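Local coordinates for sphingomyelinase C (Streptomyces griseocarneus, PDB 7CNE), which belongs to the endonuclease/exonuclease/phosphatase family and has the two-sheet alpha/beta sandwich of DNase I-like enzymes, at residues A[40-45]-A[290-295]; A[59-64]-A[78-83]; A[132-137]-A[175-180]; A[224-229]-A[236-241]. All blocks are in the same frame, centred on the assembly; numbering follows the deposited sequence.

Interaction 1: A[40-45]-A[290-295]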
loop_
_atom_site.group_PDB
_atom_site.type_symbol
_atom_site.label_atom_id
_atom_site.label_comp_id
_atom_site.label_asym_id
_atom_site.label_seq_id
_atom_site.Cartn_x
_atom_site.Cartn_y
_atom_site.Cartn_z
ATOM N N ALA A 40 -11.641 9.634 7.786
ATOM C CA ALA A 40 -11.599 8.617 8.828
ATOM C C ALA A 40 -10.534 8.951 9.876
ATOM O O ALA A 40 -9.556 9.657 9.614
ATOM C CB ALA A 40 -11.330 7.243 8.229
ATOM N N GLY A 41 -10.746 8.434 11.087
ATOM C CA GLY A 41 -9.796 8.687 12.161
ATOM C C GLY A 41 -8.399 8.192 11.831
ATOM O O GLY A 41 -7.408 8.885 12.086
ATOM N N PHE A 42 -8.301 7.002 11.232
ATOM C CA PHE A 42 -6.988 6.437 10.935
ATOM C C PHE A 42 -6.228 7.261 9.908
ATOM O O PHE A 42 -4.996 7.148 9.826
ATOM C CB PHE A 42 -7.115 4.974 10.463
ATOM C CG PHE A 42 -7.901 4.783 9.180
ATOM C CD1 PHE A 42 -7.320 5.034 7.940
ATOM C CD2 PHE A 42 -9.206 4.295 9.217
ATOM C CE1 PHE A 42 -8.033 4.846 6.766
ATOM C CE2 PHE A 42 -9.931 4.094 8.046
ATOM C CZ PHE A 42 -9.349 4.371 6.813
ATOM N N PHE A 43 -6.930 8.085 9.130
ATOM C CA PHE A 43 -6.295 8.925 8.118
ATOM C C PHE A 43 -5.627 10.158 8.711
ATOM O O PHE A 43 -4.723 10.721 8.080
ATOM C CB PHE A 43 -7.333 9.369 7.072
ATOM C CG PHE A 43 -6.734 9.751 5.740
ATOM C CD1 PHE A 43 -6.408 8.777 4.807
ATOM C CD2 PHE A 43 -6.502 11.084 5.423
ATOM C CE1 PHE A 43 -5.860 9.122 3.574
ATOM C CE2 PHE A 43 -5.948 11.442 4.203
ATOM C CZ PHE A 43 -5.621 10.455 3.274
ATOM N N GLN A 44 -6.036 10.583 9.906
ATOM C CA GLN A 44 -5.531 11.814 10.502
ATOM C C GLN A 44 -4.290 11.550 11.331
ATOM O O GLN A 44 -4.134 10.485 11.930
ATOM C CB GLN A 44 -6.580 12.480 11.399
ATOM C CG GLN A 44 -8.017 12.261 10.958
ATOM C CD GLN A 44 -8.286 12.835 9.580
ATOM O OE1 GLN A 44 -7.703 13.854 9.199
ATOM N NE2 GLN A 44 -9.154 12.168 8.812
ATOM N N GLY A 45 -3.410 12.547 11.372
ATOM C CA GLY A 45 -2.335 12.559 12.338
ATOM C C GLY A 45 -1.122 11.752 11.947
ATOM O O GLY A 45 -0.273 11.482 12.802
ATOM N N HIS A 290 -9.616 -4.124 3.461
ATOM C CA HIS A 290 -8.490 -4.185 4.380
ATOM C C HIS A 290 -8.748 -3.292 5.593
ATOM O O HIS A 290 -9.567 -2.368 5.556
ATOM C CB HIS A 290 -7.195 -3.745 3.688
ATOM C CG HIS A 290 -6.674 -4.729 2.680
ATOM N ND1 HIS A 290 -5.488 -5.411 2.851
ATOM C CD2 HIS A 290 -7.168 -5.133 1.484
ATOM C CE1 HIS A 290 -5.277 -6.196 1.808
ATOM N NE2 HIS A 290 -6.285 -6.050 0.967
ATOM N N TYR A 291 -8.050 -3.573 6.644
ATOM C CA TYR A 291 -7.943 -2.599 7.709
ATOM C C TYR A 291 -6.672 -1.776 7.543
ATOM O O TYR A 291 -5.647 -2.291 7.087
ATOM C CB TYR A 291 -7.924 -3.288 9.078
ATOM C CG TYR A 291 -9.225 -3.992 9.407
ATOM C CD1 TYR A 291 -10.453 -3.343 9.256
ATOM C CD2 TYR A 291 -9.226 -5.307 9.867
ATOM C CE1 TYR A 291 -11.654 -3.997 9.567
ATOM C CE2 TYR A 291 -10.411 -5.965 10.173
ATOM C CZ TYR A 291 -11.617 -5.307 10.021
ATOM O OH TYR A 291 -12.785 -5.972 10.330
ATOM N N PRO A 292 -6.719 -0.495 7.903
ATOM C CA PRO A 292 -5.496 0.312 7.908
ATOM C C PRO A 292 -4.485 -0.226 8.912
ATOM O O PRO A 292 -4.835 -0.774 9.962
ATOM C CB PRO A 292 -5.995 1.705 8.314
ATOM C CG PRO A 292 -7.228 1.419 9.150
ATOM C CD PRO A 292 -7.877 0.252 8.425
ATOM N N VAL A 293 -3.211 -0.075 8.567
ATOM C CA VAL A 293 -2.108 -0.404 9.457
ATOM C C VAL A 293 -1.350 0.885 9.733
ATOM O O VAL A 293 -0.910 1.568 8.799
ATOM C CB VAL A 293 -1.185 -1.473 8.853
ATOM C CG1 VAL A 293 0.103 -1.598 9.671
ATOM C CG2 VAL A 293 -1.921 -2.799 8.773
ATOM N N ILE A 294 -1.215 1.229 11.005
ATOM C CA ILE A 294 -0.510 2.429 11.420
ATOM C C ILE A 294 0.768 1.988 12.107
ATOM O O ILE A 294 0.737 1.185 13.050
ATOM C CB ILE A 294 -1.371 3.312 12.332
ATOM C CG1 ILE A 294 -2.545 3.884 11.528
ATOM C CG2 ILE A 294 -0.512 4.434 12.939
ATOM C CD1 ILE A 294 -3.657 4.442 12.376
ATOM N N ALA A 295 1.890 2.499 11.620
ATOM C CA ALA A 295 3.207 2.137 12.111
ATOM C C ALA A 295 3.848 3.320 12.813
ATOM O O ALA A 295 3.784 4.449 12.320
ATOM C CB ALA A 295 4.110 1.693 10.968
#

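Interaction 2: A[59-64]-A[78-83]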
loop_
_atom_site.group_PDB
_atom_site.type_symbol
_atom_site.label_atom_id
_atom_site.label_comp_id
_atom_site.label_asym_id
_atom_site.label_seq_id
_atom_site.Cartn_x
_atom_site.Cartn_y
_atom_site.Cartn_z
ATOM N N ALA A 59 -11.783 9.267 -8.361
ATOM C CA ALA A 59 -11.866 9.120 -6.907
ATOM C C ALA A 59 -10.488 9.249 -6.262
ATOM O O ALA A 59 -10.345 9.857 -5.188
ATOM C CB ALA A 59 -12.509 7.784 -6.543
ATOM N N ALA A 60 -9.459 8.688 -6.900
ATOM C CA ALA A 60 -8.101 8.870 -6.397
ATOM C C ALA A 60 -7.691 10.340 -6.423
ATOM O O ALA A 60 -7.096 10.838 -5.464
ATOM C CB ALA A 60 -7.126 8.018 -7.207
ATOM N N ASP A 61 -7.988 11.052 -7.516
ATOM C CA ASP A 61 -7.689 12.483 -7.568
ATOM C C ASP A 61 -8.408 13.245 -6.455
ATOM O O ASP A 61 -7.834 14.154 -5.843
ATOM C CB ASP A 61 -8.094 13.069 -8.922
ATOM C CG ASP A 61 -7.157 12.681 -10.049
ATOM O OD1 ASP A 61 -6.130 11.996 -9.812
ATOM O OD2 ASP A 61 -7.466 13.079 -11.192
ATOM N N GLY A 62 -9.675 12.907 -6.196
ATOM C CA GLY A 62 -10.414 13.594 -5.142
ATOM C C GLY A 62 -9.849 13.333 -3.756
ATOM O O GLY A 62 -9.792 14.240 -2.916
ATOM N N LEU A 63 -9.437 12.090 -3.492
ATOM C CA LEU A 63 -8.816 11.761 -2.210
ATOM C C LEU A 63 -7.507 12.524 -2.027
ATOM O O LEU A 63 -7.236 13.073 -0.948
ATOM C CB LEU A 63 -8.583 10.244 -2.119
ATOM C CG LEU A 63 -8.231 9.584 -0.770
ATOM C CD1 LEU A 63 -8.357 8.063 -0.872
ATOM C CD2 LEU A 63 -6.837 9.928 -0.319
ATOM N N LYS A 64 -6.669 12.535 -3.066
ATOM C CA LYS A 64 -5.406 13.264 -3.002
ATOM C C LYS A 64 -5.647 14.750 -2.757
ATOM O O LYS A 64 -4.927 15.381 -1.969
ATOM C CB LYS A 64 -4.607 13.033 -4.291
ATOM C CG LYS A 64 -3.918 11.649 -4.347
ATOM C CD LYS A 64 -3.456 11.240 -5.756
ATOM C CE LYS A 64 -2.470 12.220 -6.367
ATOM N NZ LYS A 64 -1.341 12.520 -5.443
ATOM N N VAL A 78 1.225 5.402 -9.094
ATOM C CA VAL A 78 2.241 4.649 -9.824
ATOM C C VAL A 78 1.626 4.029 -11.070
ATOM O O VAL A 78 0.552 3.414 -11.012
ATOM C CB VAL A 78 2.847 3.560 -8.930
ATOM C CG1 VAL A 78 3.576 2.509 -9.780
ATOM C CG2 VAL A 78 3.782 4.165 -7.885
ATOM N N GLY A 79 2.299 4.201 -12.203
ATOM C CA GLY A 79 1.942 3.508 -13.419
ATOM C C GLY A 79 0.941 4.206 -14.316
ATOM O O GLY A 79 0.604 3.651 -15.364
ATOM N N ARG A 80 0.436 5.390 -13.931
ATOM C CA ARG A 80 -0.445 6.149 -14.821
ATOM C C ARG A 80 0.304 6.656 -16.048
ATOM O O ARG A 80 -0.152 6.480 -17.185
ATOM C CB ARG A 80 -1.073 7.327 -14.075
ATOM C CG ARG A 80 -2.507 7.121 -13.673
ATOM C CD ARG A 80 -3.145 8.439 -13.302
ATOM N NE ARG A 80 -4.030 8.281 -12.157
ATOM C CZ ARG A 80 -4.746 9.263 -11.619
ATOM N NH1 ARG A 80 -4.693 10.492 -12.126
ATOM N NH2 ARG A 80 -5.523 9.012 -10.577
ATOM N N SER A 81 1.443 7.310 -15.837
ATOM C CA SER A 81 2.252 7.825 -16.934
ATOM C C SER A 81 3.641 8.141 -16.395
ATOM O O SER A 81 3.923 7.951 -15.208
ATOM C CB SER A 81 1.606 9.060 -17.563
ATOM O OG SER A 81 1.717 10.172 -16.697
ATOM N N ARG A 82 4.510 8.647 -17.280
ATOM C CA ARG A 82 5.827 9.119 -16.870
ATOM C C ARG A 82 5.804 10.523 -16.272
ATOM O O ARG A 82 6.807 10.939 -15.686
ATOM C CB ARG A 82 6.795 9.088 -18.058
ATOM C CG ARG A 82 7.099 7.687 -18.557
ATOM C CD ARG A 82 8.101 7.713 -19.699
ATOM N NE ARG A 82 8.198 6.407 -20.345
ATOM C CZ ARG A 82 9.144 5.512 -20.073
ATOM N NH1 ARG A 82 10.075 5.787 -19.165
ATOM N NH2 ARG A 82 9.159 4.343 -20.707
ATOM N N ASP A 83 4.699 11.251 -16.400
ATOM C CA ASP A 83 4.632 12.631 -15.930
ATOM C C ASP A 83 4.645 12.716 -14.408
ATOM O O ASP A 83 4.037 11.897 -13.715
ATOM C CB ASP A 83 3.360 13.307 -16.441
ATOM C CG ASP A 83 3.317 13.409 -17.944
ATOM O OD1 ASP A 83 4.390 13.601 -18.556
ATOM O OD2 ASP A 83 2.205 13.303 -18.508
#

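Interaction 3: A[132-137]-A[175-180]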
loop_
_atom_site.group_PDB
_atom_site.type_symbol
_atom_site.label_atom_id
_atom_site.label_comp_id
_atom_site.label_asym_id
_atom_site.label_seq_id
_atom_site.Cartn_x
_atom_site.Cartn_y
_atom_site.Cartn_z
ATOM N N PHE A 132 6.343 0.073 -7.588
ATOM C CA PHE A 132 6.540 0.774 -6.331
ATOM C C PHE A 132 6.949 2.218 -6.581
ATOM O O PHE A 132 7.483 2.568 -7.639
ATOM C CB PHE A 132 7.565 0.062 -5.410
ATOM C CG PHE A 132 8.939 -0.149 -6.008
ATOM C CD1 PHE A 132 9.233 -1.300 -6.730
ATOM C CD2 PHE A 132 9.956 0.765 -5.786
ATOM C CE1 PHE A 132 10.500 -1.510 -7.247
ATOM C CE2 PHE A 132 11.239 0.547 -6.304
ATOM C CZ PHE A 132 11.500 -0.595 -7.032
ATOM N N ALA A 133 6.635 3.060 -5.603
ATOM C CA ALA A 133 7.081 4.441 -5.574
ATOM C C ALA A 133 8.217 4.560 -4.572
ATOM O O ALA A 133 8.169 3.956 -3.500
ATOM C CB ALA A 133 5.942 5.383 -5.177
ATOM N N TYR A 134 9.231 5.346 -4.922
ATOM C CA TYR A 134 10.355 5.633 -4.038
ATOM C C TYR A 134 10.364 7.123 -3.757
ATOM O O TYR A 134 10.462 7.921 -4.691
ATOM C CB TYR A 134 11.678 5.221 -4.679
ATOM C CG TYR A 134 12.914 5.668 -3.933
ATOM C CD1 TYR A 134 13.247 5.104 -2.705
ATOM C CD2 TYR A 134 13.777 6.619 -4.476
ATOM C CE1 TYR A 134 14.384 5.480 -2.027
ATOM C CE2 TYR A 134 14.921 7.018 -3.790
ATOM C CZ TYR A 134 15.215 6.440 -2.570
ATOM O OH TYR A 134 16.352 6.803 -1.885
ATOM N N VAL A 135 10.269 7.504 -2.483
ATOM C CA VAL A 135 10.302 8.913 -2.115
ATOM C C VAL A 135 11.392 9.142 -1.082
ATOM O O VAL A 135 11.614 8.310 -0.195
ATOM C CB VAL A 135 8.942 9.434 -1.595
ATOM C CG1 VAL A 135 7.884 9.201 -2.628
ATOM C CG2 VAL A 135 8.562 8.795 -0.270
ATOM N N VAL A 136 12.088 10.265 -1.227
ATOM C CA VAL A 136 13.025 10.769 -0.233
ATOM C C VAL A 136 12.370 11.984 0.394
ATOM O O VAL A 136 12.054 12.950 -0.309
ATOM C CB VAL A 136 14.381 11.145 -0.848
ATOM C CG1 VAL A 136 15.309 11.694 0.244
ATOM C CG2 VAL A 136 15.010 9.946 -1.538
ATOM N N LEU A 137 12.142 11.929 1.702
ATOM C CA LEU A 137 11.542 13.034 2.434
ATOM C C LEU A 137 12.596 13.784 3.235
ATOM O O LEU A 137 13.552 13.192 3.738
ATOM C CB LEU A 137 10.456 12.531 3.381
ATOM C CG LEU A 137 9.467 11.538 2.755
ATOM C CD1 LEU A 137 8.569 10.969 3.830
ATOM C CD2 LEU A 137 8.645 12.198 1.637
ATOM N N ASP A 175 14.783 -4.522 -3.021
ATOM C CA ASP A 175 16.069 -4.589 -2.331
ATOM C C ASP A 175 17.215 -4.163 -3.245
ATOM O O ASP A 175 18.093 -3.384 -2.844
ATOM C CB ASP A 175 16.292 -6.011 -1.798
ATOM C CG ASP A 175 17.696 -6.224 -1.244
ATOM O OD1 ASP A 175 18.113 -5.483 -0.323
ATOM O OD2 ASP A 175 18.384 -7.139 -1.747
ATOM N N ALA A 176 17.220 -4.656 -4.486
ATOM C CA ALA A 176 18.310 -4.310 -5.393
ATOM C C ALA A 176 18.265 -2.832 -5.757
ATOM O O ALA A 176 19.309 -2.167 -5.831
ATOM C CB ALA A 176 18.248 -5.194 -6.642
ATOM N N PHE A 177 17.061 -2.295 -5.961
ATOM C CA PHE A 177 16.904 -0.865 -6.217
ATOM C C PHE A 177 17.465 -0.035 -5.063
ATOM O O PHE A 177 18.203 0.936 -5.277
ATOM C CB PHE A 177 15.418 -0.552 -6.456
ATOM C CG PHE A 177 15.112 0.925 -6.577
ATOM C CD1 PHE A 177 15.096 1.539 -7.815
ATOM C CD2 PHE A 177 14.833 1.689 -5.451
ATOM C CE1 PHE A 177 14.823 2.897 -7.938
ATOM C CE2 PHE A 177 14.561 3.056 -5.558
ATOM C CZ PHE A 177 14.550 3.659 -6.800
ATOM N N LEU A 178 17.123 -0.401 -3.825
ATOM C CA LEU A 178 17.562 0.401 -2.688
ATOM C C LEU A 178 19.070 0.297 -2.492
ATOM O O LEU A 178 19.725 1.283 -2.136
ATOM C CB LEU A 178 16.820 -0.038 -1.430
ATOM C CG LEU A 178 15.336 0.337 -1.465
ATOM C CD1 LEU A 178 14.608 -0.357 -0.329
ATOM C CD2 LEU A 178 15.150 1.863 -1.376
ATOM N N ASP A 179 19.631 -0.890 -2.716
ATOM C CA ASP A 179 21.073 -1.078 -2.574
ATOM C C ASP A 179 21.847 -0.205 -3.559
ATOM O O ASP A 179 22.839 0.443 -3.190
ATOM C CB ASP A 179 21.403 -2.560 -2.763
ATOM C CG ASP A 179 22.852 -2.871 -2.466
ATOM O OD1 ASP A 179 23.588 -3.208 -3.413
ATOM O OD2 ASP A 179 23.262 -2.728 -1.292
ATOM N N ALA A 180 21.390 -0.159 -4.813
ATOM C CA ALA A 180 22.035 0.638 -5.848
ATOM C C ALA A 180 21.967 2.132 -5.564
ATOM O O ALA A 180 22.795 2.885 -6.086
ATOM C CB ALA A 180 21.404 0.333 -7.209
#

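Interaction 4: A[224-229]-A[236-241]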
loop_
_atom_site.group_PDB
_atom_site.type_symbol
_atom_site.label_atom_id
_atom_site.label_comp_id
_atom_site.label_asym_id
_atom_site.label_seq_id
_atom_site.Cartn_x
_atom_site.Cartn_y
_atom_site.Cartn_z
ATOM N N TYR A 224 -5.837 -9.588 11.933
ATOM C CA TYR A 224 -5.931 -9.797 10.487
ATOM C C TYR A 224 -6.252 -8.489 9.778
ATOM O O TYR A 224 -7.381 -7.998 9.867
ATOM C CB TYR A 224 -7.002 -10.835 10.146
ATOM C CG TYR A 224 -6.877 -12.135 10.906
ATOM C CD1 TYR A 224 -5.882 -13.058 10.593
ATOM C CD2 TYR A 224 -7.766 -12.444 11.930
ATOM C CE1 TYR A 224 -5.770 -14.254 11.291
ATOM C CE2 TYR A 224 -7.664 -13.631 12.630
ATOM C CZ TYR A 224 -6.667 -14.531 12.304
ATOM O OH TYR A 224 -6.576 -15.708 13.008
ATOM N N SER A 225 -5.290 -7.953 9.021
ATOM C CA SER A 225 -5.590 -6.761 8.238
ATOM C C SER A 225 -6.437 -7.065 7.005
ATOM O O SER A 225 -6.940 -6.127 6.377
ATOM C CB SER A 225 -4.293 -6.047 7.831
ATOM O OG SER A 225 -3.652 -6.725 6.771
ATOM N N PHE A 226 -6.608 -8.348 6.628
ATOM C CA PHE A 226 -7.562 -8.739 5.582
ATOM C C PHE A 226 -8.495 -9.803 6.168
ATOM O O PHE A 226 -8.311 -11.008 5.954
ATOM C CB PHE A 226 -6.867 -9.230 4.319
ATOM C CG PHE A 226 -7.804 -9.398 3.160
ATOM C CD1 PHE A 226 -8.411 -8.292 2.584
ATOM C CD2 PHE A 226 -8.104 -10.660 2.666
ATOM C CE1 PHE A 226 -9.292 -8.433 1.525
ATOM C CE2 PHE A 226 -8.985 -10.808 1.606
ATOM C CZ PHE A 226 -9.577 -9.694 1.039
ATOM N N ASP A 227 -9.515 -9.344 6.896
ATOM C CA ASP A 227 -10.367 -10.219 7.706
ATOM C C ASP A 227 -11.613 -10.574 6.901
ATOM O O ASP A 227 -12.601 -9.835 6.900
ATOM C CB ASP A 227 -10.725 -9.547 9.030
ATOM C CG ASP A 227 -11.268 -10.536 10.058
ATOM O OD1 ASP A 227 -11.961 -11.492 9.654
ATOM O OD2 ASP A 227 -10.995 -10.357 11.266
ATOM N N THR A 228 -11.564 -11.725 6.228
ATOM C CA THR A 228 -12.691 -12.232 5.456
ATOM C C THR A 228 -13.902 -12.608 6.312
ATOM O O THR A 228 -14.938 -12.988 5.756
ATOM C CB THR A 228 -12.232 -13.448 4.653
ATOM O OG1 THR A 228 -11.653 -14.399 5.552
ATOM C CG2 THR A 228 -11.172 -13.024 3.646
ATOM N N LYS A 229 -13.807 -12.527 7.636
ATOM C CA LYS A 229 -14.971 -12.775 8.482
ATOM C C LYS A 229 -15.581 -11.487 9.029
ATOM O O LYS A 229 -16.778 -11.242 8.835
ATOM C CB LYS A 229 -14.597 -13.720 9.629
ATOM C CG LYS A 229 -15.726 -13.953 10.629
ATOM C CD LYS A 229 -15.227 -14.667 11.883
ATOM C CE LYS A 229 -16.378 -15.290 12.667
ATOM N NZ LYS A 229 -17.497 -14.322 12.867
ATOM N N TYR A 236 -17.864 -10.223 1.867
ATOM C CA TYR A 236 -18.711 -10.336 0.685
ATOM C C TYR A 236 -17.933 -10.875 -0.509
ATOM O O TYR A 236 -18.459 -11.673 -1.291
ATOM C CB TYR A 236 -19.319 -8.980 0.343
ATOM C CG TYR A 236 -20.079 -8.976 -0.957
ATOM C CD1 TYR A 236 -21.291 -9.647 -1.073
ATOM C CD2 TYR A 236 -19.585 -8.321 -2.074
ATOM C CE1 TYR A 236 -21.999 -9.652 -2.262
ATOM C CE2 TYR A 236 -20.286 -8.321 -3.271
ATOM C CZ TYR A 236 -21.493 -8.991 -3.356
ATOM O OH TYR A 236 -22.201 -9.003 -4.538
ATOM N N ARG A 237 -16.682 -10.445 -0.671
ATOM C CA ARG A 237 -15.925 -10.806 -1.865
ATOM C C ARG A 237 -15.252 -12.166 -1.745
ATOM O O ARG A 237 -14.996 -12.810 -2.765
ATOM C CB ARG A 237 -14.865 -9.742 -2.164
ATOM C CG ARG A 237 -15.416 -8.365 -2.490
ATOM C CD ARG A 237 -14.274 -7.401 -2.726
ATOM N NE ARG A 237 -13.536 -7.731 -3.940
ATOM C CZ ARG A 237 -12.212 -7.702 -4.048
ATOM N NH1 ARG A 237 -11.462 -7.365 -3.007
ATOM N NH2 ARG A 237 -11.637 -8.010 -5.199
ATOM N N TYR A 238 -14.931 -12.605 -0.527
ATOM C CA TYR A 238 -14.196 -13.854 -0.312
ATOM C C TYR A 238 -14.794 -14.597 0.877
ATOM O O TYR A 238 -14.130 -14.813 1.891
ATOM C CB TYR A 238 -12.709 -13.579 -0.083
ATOM C CG TYR A 238 -12.033 -12.830 -1.204
ATOM C CD1 TYR A 238 -11.746 -11.474 -1.085
ATOM C CD2 TYR A 238 -11.678 -13.474 -2.381
ATOM C CE1 TYR A 238 -11.121 -10.785 -2.110
ATOM C CE2 TYR A 238 -11.055 -12.795 -3.411
ATOM C CZ TYR A 238 -10.779 -11.452 -3.270
ATOM O OH TYR A 238 -10.160 -10.776 -4.296
ATOM N N PRO A 239 -16.056 -15.025 0.767
ATOM C CA PRO A 239 -16.724 -15.626 1.934
ATOM C C PRO A 239 -16.169 -16.985 2.352
ATOM O O PRO A 239 -16.383 -17.380 3.505
ATOM C CB PRO A 239 -18.185 -15.737 1.474
ATOM C CG PRO A 239 -18.076 -15.901 -0.010
ATOM C CD PRO A 239 -16.919 -15.034 -0.427
ATOM N N THR A 240 -15.477 -17.719 1.481
ATOM C CA THR A 240 -14.919 -19.011 1.870
ATOM C C THR A 240 -13.408 -18.970 2.074
ATOM O O THR A 240 -12.794 -20.022 2.279
ATOM C CB THR A 240 -15.277 -20.091 0.837
ATOM O OG1 THR A 240 -14.613 -19.827 -0.413
ATOM C CG2 THR A 240 -16.788 -20.140 0.625
ATOM N N ASP A 241 -12.796 -17.779 2.053
ATOM C CA ASP A 241 -11.344 -17.777 2.131
ATOM C C ASP A 241 -10.867 -17.437 3.539
ATOM O O ASP A 241 -11.568 -16.756 4.302
ATOM C CB ASP A 241 -10.763 -16.783 1.120
ATOM C CG ASP A 241 -10.961 -17.247 -0.316
ATOM O OD1 ASP A 241 -10.276 -18.207 -0.722
ATOM O OD2 ASP A 241 -11.814 -16.671 -1.027
#

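Interaction 1: A[40-45]-A[290-295]
Phe42 lays its ring against Pro292 and so joins two distant parts of a DNase I-like alpha/beta sandwich. Phe42 sits in the connection between helix 30-39 and strand 48-54. Pro292 lies just ahead of strand 293-297, a member of the seven-stranded sheet. The two residues are 250 positions apart in sequence.

The ring and the proline form the tight part. CG of Pro292 stands 3.6 Å from the centroid of the Phe42 ring and 22° off its normal, a CH-pi contact over the face. It is shifted toward the root of the ring: CG of Pro292 is 3.4 Å from CG of Phe42. CB of Pro292 follows on one side, 3.6 Å from CD1 of Phe42. The opposite face is taken by CB of Ala40, 3.4 Å above the plane of the Phe42 ring, so the ring is sandwiched. With chi1 at 62°, CG of Phe42 lies between the backbone N and the carbonyl carbon, which turns the ring back between Ala40 and Pro292. The ring of Tyr15, from the adjoining strand 12-19, also meets Phe42.

The contact is looser toward Ile294, which is partly exposed. Its CD1 reaches only the base of the phenylalanine, 4.0 Å from CB of Phe42. No hydrogen bond crosses between the two segments. Gln44, also partly exposed, bonds through OE1 to Arg70. Ala40 O takes Phe43 N at 3.1 Å and Gln44 NE2 at 2.7 Å, from opposite faces of its carbonyl plane.

Interaction 2: A[59-64]-A[78-83]
Arg80 reaches from the loop after strand 73-74 to Asp61 on helix 57-66. Its CB already points toward the helix. CG and CD carry the chain on in that direction, with a bend at chi3 (-141°), and the guanidinium arrives end-on. NE makes a long, weak ion pair with Asp99, which lies outside the two segments. CZ of Arg80 comes 3.6 Å from OD1 of Asp61.

The two terminal nitrogens do the gripping. NH1 of Arg80 donates to OD1 of Asp61 at 3.1 Å. NH2 of Arg80 donates to OD1 of Asp61 at the same 3.1 Å. Both hydrogen bonds are clearly bent. Together they make a salt bridge in which one oxygen takes two N-H groups. OD1 lies near the guanidinium plane, but the carboxylate is turned 48° from that plane. NH1 therefore meets OD1 on its syn side, while NH2 comes from above the carboxylate plane. This is not the side-by-side pairing that would use both oxygens; OD2 of Asp61 stays 3.9 Å from NH1 of Arg80.

NH2 of Arg80 also lies 3.9 Å from CB of Ala60, which sits at the guanidinium edge. A weak hydrogen bond runs from NH2 to the carbonyl of Asn57, at the start of the helix. The bridge ties the loop to the helix at a partly buried place. Asp61 is exposed, so water probably screens part of the charge attraction.

Interaction 3: A[132-137]-A[175-180]
Helix 162-180 packs on the six-stranded sheet of the sandwich through Phe177, which meets Phe132 and Tyr134 of strand 131-139. The helix and strand segments run nearly parallel, with a crossing angle of -25° and axes 11.3 Å apart. Phe132 and Tyr134 are alternate residues of the strand, so both face the helix.

The three rings form an aromatic cluster linked by two T-shaped pairs. Phe132 brings its edge to one face of Phe177, with ring centroids 5.3 Å apart. Its CE2 is 3.9 Å from CD2 of Phe177. Phe177 in turn brings its own edge to a face of Tyr134, with planes at 72°. CE2 of Phe177 is the leading atom, 3.5 Å from CG of Tyr134. Phe177 thus offers a face to one neighbour and an edge to the other. Its CG is anti to the backbone N (chi1 173°), which sends the ring across to the strand.

Leu178 adds an aliphatic contact. Its CD2 lies 3.8 Å from CE1 of Tyr134 and approaches that ring obliquely. The polar end of Tyr134 is satisfied elsewhere: OH is hydrogen-bonded to ND1 of His145 on the neighbouring strand 142-150. Phe177 also touches Glu114 and Val116 on the other neighbouring strand. Rings wedged between a helix and the sheet beneath it are layer packing as expected of an alpha/beta sandwich of the DNase I-like fold.

Interaction 4: A[224-229]-A[236-241]
Thr228 and Phe226, in the loop after strand 218-221, meet the turn that follows helix 232-237. The polar link is a hydrogen bond from Thr228 OG1 to Asp241 O, 2.7 Å long. The hydroxyl is tilted 34° from the carbonyl plane of Asp241. With chi1 at 55°, OG1 sits between the backbone N and the carbonyl carbon, which turns it to Asp241 O and leaves CG2 near Tyr238. Asp241 ends a type I turn that starts at Tyr238 and is closed by Asp241 N bonding to Tyr238 O. On the other segment, Asp227 OD1 accepts Lys229 N at 2.9 Å, an Asx turn around Thr228.

The aromatic part is an oblique pair of Phe226 and Tyr238, with centroids 5.7 Å apart. CZ of Phe226 lies 3.5 Å from CD1 of Tyr238, which sits at the edge of the Phe226 ring. Phe226 also meets the ring of His290.

Aliphatic packing is slighter. CG2 of Thr228 is 4.1 Å from CB of Tyr238.

A succinic acid, probably from the crystallisation liquor, is bound by Arg237 NH1 and weakly by Tyr238 OH. One short hydrogen bond thus satisfies the hydroxyl of the buried Thr228, while the ring pair adds apolar contact alone.

Interaction 1 spans almost the whole chain, and the other three are nested inside its loop. Along the chain, interactions 2, 3 and 4 follow in series. Interactions 1 and 2 have centres about 20 Å apart and touch through Phe43 and Leu63. Interactions 2 and 3, with centres also about 20 Å apart, touch through Val78 and Ala133. The centres of interactions 3 and 4 are about 32 Å apart, on opposite sides of the chain's centre. Interaction 1 secures a loop to the seven-stranded sheet and interaction 3 a helix to the six-stranded one. Interaction 2 ties helix 57-66 to a loop. Interaction 4 joins a loop to a turn, near where Tyr291 N probably bonds Ser225 O.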